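Local coordinates for protein nucleoside-diphosphate sugar epimerase (SulA family) (Corynebacterium glutamicum, PDB 3OH8) that probably acts as a nucleoside-diphosphate sugar epimerase of the NAD-dependent epimerase/dehydratase family, at residues 4-16 with 126-138. Numbering follows the deposited sequence.
Sequences TTSHFIPFPREMV and QTQLIEDLKFLSR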
ATOM      1  N   THR A   4       5.758 -18.162  18.061  1.00 19.53           N
ATOM      2  CA  THR A   4       5.549 -19.037  16.908  1.00 20.97           C
ATOM      3  C   THR A   4       4.057 -19.068  16.592  1.00 23.23           C
ATOM      4  O   THR A   4       3.231 -19.311  17.471  1.00 22.85           O
ATOM      5  CB  THR A   4       6.049 -20.474  17.159  1.00 17.26           C
ATOM      6  OG1 THR A   4       7.420 -20.442  17.577  1.00 17.90           O
ATOM      7  CG2 THR A   4       5.940 -21.295  15.892  1.00 14.97           C
ATOM      8  N   THR A   5       3.716 -18.814  15.335  1.00 19.67           N
ATOM      9  CA  THR A   5       2.315 -18.765  14.937  1.00 18.70           C
ATOM     10  C   THR A   5       2.191 -19.063  13.447  1.00 17.69           C
ATOM     11  O   THR A   5       3.105 -18.773  12.665  1.00 15.47           O
ATOM     12  CB  THR A   5       1.654 -17.400  15.317  1.00 26.77           C
ATOM     13  OG1 THR A   5       0.232 -17.501  15.195  1.00 28.07           O
ATOM     14  CG2 THR A   5       2.177 -16.235  14.430  1.00 19.47           C
ATOM     15  N   SER A   6       1.064 -19.656  13.059  1.00 16.94           N
ATOM     16  CA  SER A   6       0.865 -20.101  11.683  1.00 19.13           C
ATOM     17  C   SER A   6      -0.366 -19.465  11.032  1.00 16.13           C
ATOM     18  O   SER A   6      -1.334 -19.121  11.713  1.00 17.69           O
ATOM     19  CB  SER A   6       0.736 -21.640  11.628  1.00 18.28           C
ATOM     20  OG  SER A   6       1.936 -22.292  12.022  1.00 15.79           O
ATOM     21  N   HIS A   7      -0.337 -19.338   9.708  1.00 14.80           N
ATOM     22  CA  HIS A   7      -1.510 -18.862   8.970  1.00 15.95           C
ATOM     23  C   HIS A   7      -1.581 -19.490   7.587  1.00 17.58           C
ATOM     24  O   HIS A   7      -0.557 -19.745   6.948  1.00 16.27           O
ATOM     25  CB  HIS A   7      -1.524 -17.326   8.873  1.00 17.95           C
ATOM     26  CG  HIS A   7      -0.341 -16.742   8.156  1.00 17.17           C
ATOM     27  ND1 HIS A   7      -0.453 -16.052   6.969  1.00 23.06           N
ATOM     28  CD2 HIS A   7       0.977 -16.725   8.477  1.00 11.82           C
ATOM     29  CE1 HIS A   7       0.744 -15.634   6.585  1.00 18.10           C
ATOM     30  NE2 HIS A   7       1.625 -16.031   7.483  1.00 20.12           N
ATOM     31  N   PHE A   8      -2.801 -19.741   7.128  1.00 15.08           N
ATOM     32  CA  PHE A   8      -3.022 -20.396   5.849  1.00 16.14           C
ATOM     33  C   PHE A   8      -3.230 -19.394   4.716  1.00 19.12           C
ATOM     34  O   PHE A   8      -3.979 -18.432   4.857  1.00 15.63           O
ATOM     35  CB  PHE A   8      -4.261 -21.289   5.944  1.00 16.78           C
ATOM     36  CG  PHE A   8      -4.629 -21.952   4.653  1.00 18.61           C
ATOM     37  CD1 PHE A   8      -3.868 -23.010   4.163  1.00 18.32           C
ATOM     38  CD2 PHE A   8      -5.748 -21.537   3.939  1.00 21.20           C
ATOM     39  CE1 PHE A   8      -4.201 -23.631   2.967  1.00 18.95           C
ATOM     40  CE2 PHE A   8      -6.093 -22.154   2.741  1.00 21.71           C
ATOM     41  CZ  PHE A   8      -5.320 -23.198   2.252  1.00 21.38           C
ATOM     42  N   ILE A   9      -2.584 -19.644   3.585  1.00 18.33           N
ATOM     43  CA  ILE A   9      -2.710 -18.792   2.406  1.00 16.53           C
ATOM     44  C   ILE A   9      -3.288 -19.650   1.290  1.00 19.09           C
ATOM     45  O   ILE A   9      -2.690 -20.668   0.930  1.00 16.29           O
ATOM     46  CB  ILE A   9      -1.332 -18.278   1.949  1.00 13.74           C
ATOM     47  CG1 ILE A   9      -0.645 -17.478   3.070  1.00 19.00           C
ATOM     48  CG2 ILE A   9      -1.465 -17.425   0.685  1.00 12.15           C
ATOM     49  CD1 ILE A   9      -1.336 -16.185   3.410  1.00 24.46           C
ATOM     50  N   PRO A  10      -4.451 -19.254   0.740  1.00 19.48           N
ATOM     51  CA  PRO A  10      -5.125 -20.112  -0.240  1.00 16.19           C
ATOM     52  C   PRO A  10      -4.502 -19.993  -1.625  1.00 18.49           C
ATOM     53  O   PRO A  10      -5.216 -19.773  -2.595  1.00 19.66           O
ATOM     54  CB  PRO A  10      -6.555 -19.566  -0.253  1.00 19.52           C
ATOM     55  CG  PRO A  10      -6.377 -18.082   0.020  1.00 19.92           C
ATOM     56  CD  PRO A  10      -5.181 -17.985   0.965  1.00 13.64           C
ATOM     57  N   PHE A  11      -3.184 -20.143  -1.706  1.00 17.70           N
ATOM     58  CA  PHE A  11      -2.471 -20.127  -2.978  1.00 16.66           C
ATOM     59  C   PHE A  11      -1.333 -21.149  -2.901  1.00 14.17           C
ATOM     60  O   PHE A  11      -0.839 -21.423  -1.815  1.00 14.40           O
ATOM     61  CB  PHE A  11      -1.940 -18.720  -3.281  1.00 14.94           C
ATOM     62  CG  PHE A  11      -3.029 -17.728  -3.568  1.00 17.83           C
ATOM     63  CD1 PHE A  11      -3.630 -17.693  -4.814  1.00 19.87           C
ATOM     64  CD2 PHE A  11      -3.495 -16.876  -2.575  1.00 12.71           C
ATOM     65  CE1 PHE A  11      -4.654 -16.814  -5.073  1.00 22.47           C
ATOM     66  CE2 PHE A  11      -4.520 -15.983  -2.828  1.00 17.20           C
ATOM     67  CZ  PHE A  11      -5.104 -15.953  -4.077  1.00 19.42           C
ATOM     68  N   PRO A  12      -0.927 -21.710  -4.052  1.00 16.66           N
ATOM     69  CA  PRO A  12       0.112 -22.750  -4.123  1.00 21.15           C
ATOM     70  C   PRO A  12       1.424 -22.285  -3.500  1.00 20.22           C
ATOM     71  O   PRO A  12       1.793 -21.123  -3.668  1.00 21.60           O
ATOM     72  CB  PRO A  12       0.297 -22.956  -5.629  1.00 22.37           C
ATOM     73  CG  PRO A  12      -1.017 -22.540  -6.225  1.00 23.29           C
ATOM     74  CD  PRO A  12      -1.486 -21.386  -5.377  1.00 17.62           C
ATOM     75  N   ARG A  13       2.125 -23.178  -2.806  1.00 15.87           N
ATOM     76  CA  ARG A  13       3.361 -22.803  -2.124  1.00 17.72           C
ATOM     77  C   ARG A  13       4.399 -22.247  -3.101  1.00 20.00           C
ATOM     78  O   ARG A  13       5.181 -21.358  -2.767  1.00 19.39           O
ATOM     79  CB  ARG A  13       3.937 -23.996  -1.342  1.00 21.62           C
ATOM     80  CG  ARG A  13       5.268 -23.691  -0.647  1.00 21.48           C
ATOM     81  CD  ARG A  13       5.652 -24.792   0.348  1.00 19.05           C
ATOM     82  NE  ARG A  13       5.642 -26.126  -0.259  1.00 18.91           N
ATOM     83  CZ  ARG A  13       6.728 -26.777  -0.676  1.00 25.21           C
ATOM     84  NH1 ARG A  13       7.930 -26.232  -0.544  1.00 25.63           N
ATOM     85  NH2 ARG A  13       6.613 -27.987  -1.215  1.00 26.43           N
ATOM     86  N   GLU A  14       4.415 -22.766  -4.315  1.00 17.89           N
ATOM     87  CA  GLU A  14       5.341 -22.237  -5.311  1.00 23.42           C
ATOM     88  C   GLU A  14       5.069 -20.748  -5.606  1.00 19.56           C
ATOM     89  O   GLU A  14       5.997 -19.948  -5.730  1.00 16.35           O
ATOM     90  CB  GLU A  14       5.259 -23.076  -6.584  1.00 35.66           C
ATOM     91  CG  GLU A  14       6.170 -22.630  -7.703  1.00 46.36           C
ATOM     92  CD  GLU A  14       5.887 -23.377  -8.998  1.00 57.38           C
ATOM     93  OE1 GLU A  14       5.416 -24.532  -8.928  1.00 58.04           O
ATOM     94  OE2 GLU A  14       6.128 -22.809 -10.084  1.00 62.52           O
HETATM   95  N   MSE A  15       3.800 -20.377  -5.725  1.00 16.95           N
HETATM   96  CA  MSE A  15       3.429 -18.977  -5.955  1.00 17.00           C
HETATM   97  C   MSE A  15       3.749 -18.127  -4.724  1.00 19.49           C
HETATM   98  O   MSE A  15       4.274 -17.011  -4.831  1.00 20.32           O
HETATM   99  CB  MSE A  15       1.932 -18.873  -6.311  1.00 17.87           C
HETATM  100  CG  MSE A  15       1.334 -17.432  -6.357  1.00 38.40           C
HETATM  101 SE   MSE A  15      -0.437 -17.402  -6.811  1.00 51.54          SE
HETATM  102  CE  MSE A  15      -0.438 -18.518  -8.222  1.00 31.50           C
ATOM    103  N   VAL A  16       3.410 -18.640  -3.549  1.00 15.41           N
ATOM    104  CA  VAL A  16       3.635 -17.881  -2.319  1.00 17.03           C
ATOM    105  C   VAL A  16       5.121 -17.642  -2.072  1.00 19.47           C
ATOM    106  O   VAL A  16       5.545 -16.520  -1.777  1.00 19.02           O
ATOM    107  CB  VAL A  16       3.009 -18.589  -1.105  1.00 18.11           C
ATOM    108  CG1 VAL A  16       3.316 -17.831   0.176  1.00 17.22           C
ATOM    109  CG2 VAL A  16       1.507 -18.723  -1.300  1.00 19.15           C
ATOM    110  N   GLN A 126       0.380 -11.186   8.030  1.00 18.25           N
ATOM    111  CA  GLN A 126      -0.583 -12.189   7.551  1.00 19.55           C
ATOM    112  C   GLN A 126      -1.699 -11.596   6.671  1.00 16.80           C
ATOM    113  O   GLN A 126      -1.962 -12.080   5.558  1.00 17.07           O
ATOM    114  CB  GLN A 126      -1.208 -12.959   8.727  1.00 16.10           C
ATOM    115  CG  GLN A 126      -0.195 -13.674   9.613  1.00 16.41           C
ATOM    116  CD  GLN A 126      -0.809 -14.280  10.876  1.00 20.66           C
ATOM    117  OE1 GLN A 126      -0.218 -15.164  11.493  1.00 22.62           O
ATOM    118  NE2 GLN A 126      -1.988 -13.804  11.264  1.00 14.84           N
ATOM    119  N   THR A 127      -2.376 -10.566   7.171  1.00 14.83           N
ATOM    120  CA  THR A 127      -3.456  -9.952   6.390  1.00 18.72           C
ATOM    121  C   THR A 127      -2.920  -9.338   5.097  1.00 13.03           C
ATOM    122  O   THR A 127      -3.528  -9.474   4.037  1.00 15.44           O
ATOM    123  CB  THR A 127      -4.265  -8.894   7.202  1.00 16.29           C
ATOM    124  OG1 THR A 127      -3.380  -7.897   7.725  1.00 16.46           O
ATOM    125  CG2 THR A 127      -4.979  -9.567   8.370  1.00 23.09           C
ATOM    126  N   GLN A 128      -1.782  -8.667   5.180  1.00 15.95           N
ATOM    127  CA  GLN A 128      -1.245  -7.976   4.011  1.00 12.60           C
ATOM    128  C   GLN A 128      -0.865  -8.965   2.922  1.00 13.31           C
ATOM    129  O   GLN A 128      -1.144  -8.750   1.744  1.00 16.58           O
ATOM    130  CB  GLN A 128      -0.029  -7.117   4.384  1.00 12.21           C
ATOM    131  CG  GLN A 128       0.450  -6.211   3.248  1.00 12.05           C
ATOM    132  CD  GLN A 128      -0.474  -5.016   3.036  1.00 17.45           C
ATOM    133  OE1 GLN A 128      -1.318  -4.707   3.880  1.00 21.38           O
ATOM    134  NE2 GLN A 128      -0.285  -4.319   1.936  1.00 19.95           N
ATOM    135  N   LEU A 129      -0.210 -10.049   3.311  1.00 12.36           N
ATOM    136  CA  LEU A 129       0.165 -11.088   2.357  1.00 14.53           C
ATOM    137  C   LEU A 129      -1.059 -11.653   1.663  1.00 11.30           C
ATOM    138  O   LEU A 129      -1.091 -11.772   0.428  1.00 15.42           O
ATOM    139  CB  LEU A 129       0.867 -12.250   3.081  1.00 15.39           C
ATOM    140  CG  LEU A 129       1.935 -13.043   2.319  1.00 22.68           C
ATOM    141  CD1 LEU A 129       1.880 -14.556   2.630  1.00 19.01           C
ATOM    142  CD2 LEU A 129       1.908 -12.791   0.833  1.00 18.18           C
ATOM    143  N   ILE A 130      -2.053 -12.047   2.454  1.00 13.12           N
ATOM    144  CA  ILE A 130      -3.219 -12.709   1.885  1.00 17.30           C
ATOM    145  C   ILE A 130      -3.996 -11.738   0.991  1.00 18.12           C
ATOM    146  O   ILE A 130      -4.436 -12.104  -0.102  1.00 13.09           O
ATOM    147  CB  ILE A 130      -4.134 -13.376   2.972  1.00 21.99           C
ATOM    148  CG1 ILE A 130      -5.192 -14.249   2.309  1.00 31.72           C
ATOM    149  CG2 ILE A 130      -4.850 -12.344   3.828  1.00 22.95           C
ATOM    150  CD1 ILE A 130      -4.712 -14.911   1.054  1.00 41.09           C
ATOM    151  N   GLU A 131      -4.121 -10.490   1.428  1.00 17.71           N
ATOM    152  CA  GLU A 131      -4.860  -9.522   0.623  1.00 14.88           C
ATOM    153  C   GLU A 131      -4.115  -9.203  -0.666  1.00 13.94           C
ATOM    154  O   GLU A 131      -4.727  -9.088  -1.725  1.00 12.81           O
ATOM    155  CB  GLU A 131      -5.186  -8.257   1.413  1.00 14.12           C
ATOM    156  CG  GLU A 131      -6.099  -8.525   2.593  1.00 17.85           C
ATOM    157  CD  GLU A 131      -7.453  -9.106   2.177  1.00 30.48           C
ATOM    158  OE1 GLU A 131      -7.928  -8.795   1.061  1.00 26.33           O
ATOM    159  OE2 GLU A 131      -8.045  -9.871   2.972  1.00 36.66           O
ATOM    160  N   ASP A 132      -2.794  -9.090  -0.579  1.00 12.52           N
ATOM    161  CA  ASP A 132      -1.982  -8.841  -1.775  1.00 11.08           C
ATOM    162  C   ASP A 132      -2.141  -9.929  -2.825  1.00 16.07           C
ATOM    163  O   ASP A 132      -2.306  -9.644  -4.008  1.00 16.01           O
ATOM    164  CB  ASP A 132      -0.504  -8.720  -1.407  1.00 10.92           C
ATOM    165  CG  ASP A 132      -0.081  -7.280  -1.188  1.00 16.40           C
ATOM    166  OD1 ASP A 132      -0.964  -6.454  -0.871  1.00 15.94           O
ATOM    167  OD2 ASP A 132       1.119  -6.980  -1.332  1.00 16.14           O
ATOM    168  N   LEU A 133      -2.054 -11.181  -2.393  1.00 12.80           N
ATOM    169  CA  LEU A 133      -2.172 -12.298  -3.312  1.00 15.74           C
ATOM    170  C   LEU A 133      -3.586 -12.398  -3.888  1.00 11.68           C
ATOM    171  O   LEU A 133      -3.757 -12.655  -5.072  1.00 15.34           O
ATOM    172  CB  LEU A 133      -1.772 -13.600  -2.612  1.00 12.34           C
ATOM    173  CG  LEU A 133      -0.270 -13.719  -2.305  1.00 17.29           C
ATOM    174  CD1 LEU A 133      -0.022 -14.917  -1.410  1.00 17.50           C
ATOM    175  CD2 LEU A 133       0.571 -13.821  -3.595  1.00 13.79           C
ATOM    176  N   LYS A 134      -4.602 -12.197  -3.056  1.00 11.31           N
ATOM    177  CA  LYS A 134      -5.981 -12.185  -3.568  1.00 11.73           C
ATOM    178  C   LYS A 134      -6.165 -11.094  -4.613  1.00 17.56           C
ATOM    179  O   LYS A 134      -6.801 -11.313  -5.655  1.00 16.10           O
ATOM    180  CB  LYS A 134      -6.994 -12.034  -2.439  1.00 14.68           C
ATOM    181  CG  LYS A 134      -7.221 -13.329  -1.658  1.00 17.53           C
ATOM    182  CD  LYS A 134      -8.253 -13.148  -0.543  1.00 23.67           C
ATOM    183  CE  LYS A 134      -8.557 -14.500   0.115  1.00 28.38           C
ATOM    184  NZ  LYS A 134      -9.341 -14.375   1.378  1.00 28.63           N
ATOM    185  N   PHE A 135      -5.606  -9.917  -4.337  1.00 16.39           N
ATOM    186  CA  PHE A 135      -5.705  -8.821  -5.286  1.00 17.73           C
ATOM    187  C   PHE A 135      -5.069  -9.207  -6.610  1.00 17.06           C
ATOM    188  O   PHE A 135      -5.639  -8.960  -7.675  1.00 17.15           O
ATOM    189  CB  PHE A 135      -5.010  -7.539  -4.796  1.00 15.12           C
ATOM    190  CG  PHE A 135      -4.839  -6.518  -5.900  1.00 16.34           C
ATOM    191  CD1 PHE A 135      -5.921  -5.757  -6.322  1.00 14.00           C
ATOM    192  CD2 PHE A 135      -3.639  -6.388  -6.570  1.00 19.07           C
ATOM    193  CE1 PHE A 135      -5.796  -4.854  -7.366  1.00 18.27           C
ATOM    194  CE2 PHE A 135      -3.501  -5.487  -7.616  1.00 16.96           C
ATOM    195  CZ  PHE A 135      -4.584  -4.715  -8.013  1.00 18.07           C
ATOM    196  N   LEU A 136      -3.864  -9.768  -6.554  1.00 10.85           N
ATOM    197  CA  LEU A 136      -3.188 -10.162  -7.794  1.00 14.12           C
ATOM    198  C   LEU A 136      -4.026 -11.186  -8.561  1.00 15.26           C
ATOM    199  O   LEU A 136      -4.065 -11.169  -9.788  1.00 20.19           O
ATOM    200  CB  LEU A 136      -1.791 -10.716  -7.508  1.00 14.52           C
ATOM    201  CG  LEU A 136      -0.789  -9.695  -6.940  1.00 18.07           C
ATOM    202  CD1 LEU A 136       0.423 -10.431  -6.398  1.00 15.50           C
ATOM    203  CD2 LEU A 136      -0.378  -8.667  -7.990  1.00 15.06           C
ATOM    204  N   SER A 137      -4.689 -12.075  -7.827  1.00 14.75           N
ATOM    205  CA  SER A 137      -5.500 -13.133  -8.431  1.00 15.21           C
ATOM    206  C   SER A 137      -6.726 -12.552  -9.154  1.00 18.90           C
ATOM    207  O   SER A 137      -6.972 -12.863 -10.325  1.00 20.40           O
ATOM    208  CB  SER A 137      -5.948 -14.119  -7.351  1.00 18.64           C
ATOM    209  OG  SER A 137      -6.780 -15.133  -7.890  1.00 20.32           O
ATOM    210  N   ARG A 138      -7.484 -11.697  -8.463  1.00 15.14           N
ATOM    211  CA  ARG A 138      -8.608 -10.990  -9.085  1.00 17.52           C
ATOM    212  C   ARG A 138      -8.144 -10.232 -10.318  1.00 19.64           C
ATOM    213  O   ARG A 138      -8.810 -10.221 -11.358  1.00 19.94           O
ATOM    214  CB  ARG A 138      -9.225  -9.971  -8.117  1.00 20.81           C
ATOM    215  CG  ARG A 138      -9.867 -10.577  -6.892  1.00 20.61           C
ATOM    216  CD  ARG A 138     -10.696  -9.540  -6.130  1.00 20.63           C
ATOM    217  NE  ARG A 138      -9.931  -8.404  -5.589  1.00 16.20           N
ATOM    218  CZ  ARG A 138      -9.359  -8.401  -4.390  1.00 15.62           C
ATOM    219  NH1 ARG A 138      -9.403  -9.488  -3.620  1.00 14.40           N
ATOM    220  NH2 ARG A 138      -8.718  -7.326  -3.963  1.00 14.87           N
TER
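The imidazole of His7 lies flat against the aliphatic part of Gln126 in a CH-pi contact. Gln126 CG stands 3.4 Å from the centroid of the His7 ring, almost on the ring normal, and the glutamine chain continues extended past the CB side of the imidazole. His7 reaches this position with CG between its backbone N and carbonyl carbon (chi1 61°), which swings the ring out across the strand direction, its face turned to Gln126. Leu129 CD1 comes to the ring edge near its plane, 4.3 Å from His7 CE1.

Further along, Ile9 divides its branches between successive turns of the helix: CD1 meets Leu129 CD1 at 3.7 Å and also touches Ile130 CB, whereas CG2 rests on Leu133 CD1 at 3.6 Å. The Ile9 side chain crosses both leucines at about a right angle. The arrangement is that of the helix-grip (Bet v 1-like) fold, in which a long helix near the end of the domain packs on a curved antiparallel sheet; here helix 119-139 runs nearly parallel to the edge strand 3-9, the two local axes being 6° apart. Strand 102-110 pairs with that strand and supplies Ile105, which touches His7 and Leu129.

After Ile9 an inverse gamma turn centred on Pro10 redirects the chain and delivers Phe11 to the helix. The Phe11 side chain lies alongside Leu133, pointing the opposite way, and CE2 is 3.6 Å from Leu133 CB. Lys134 CG sits in the plane of the phenyl ring at its edge, as does Ser137 OG, and Ser137 CB is 3.8 Å from Phe11 CE1. From the start of helix 13-21, Val16 brings CG2 to within 4.1 Å of Leu133 CD1, and Trp19 of the same helix touches both Leu129 and Leu133.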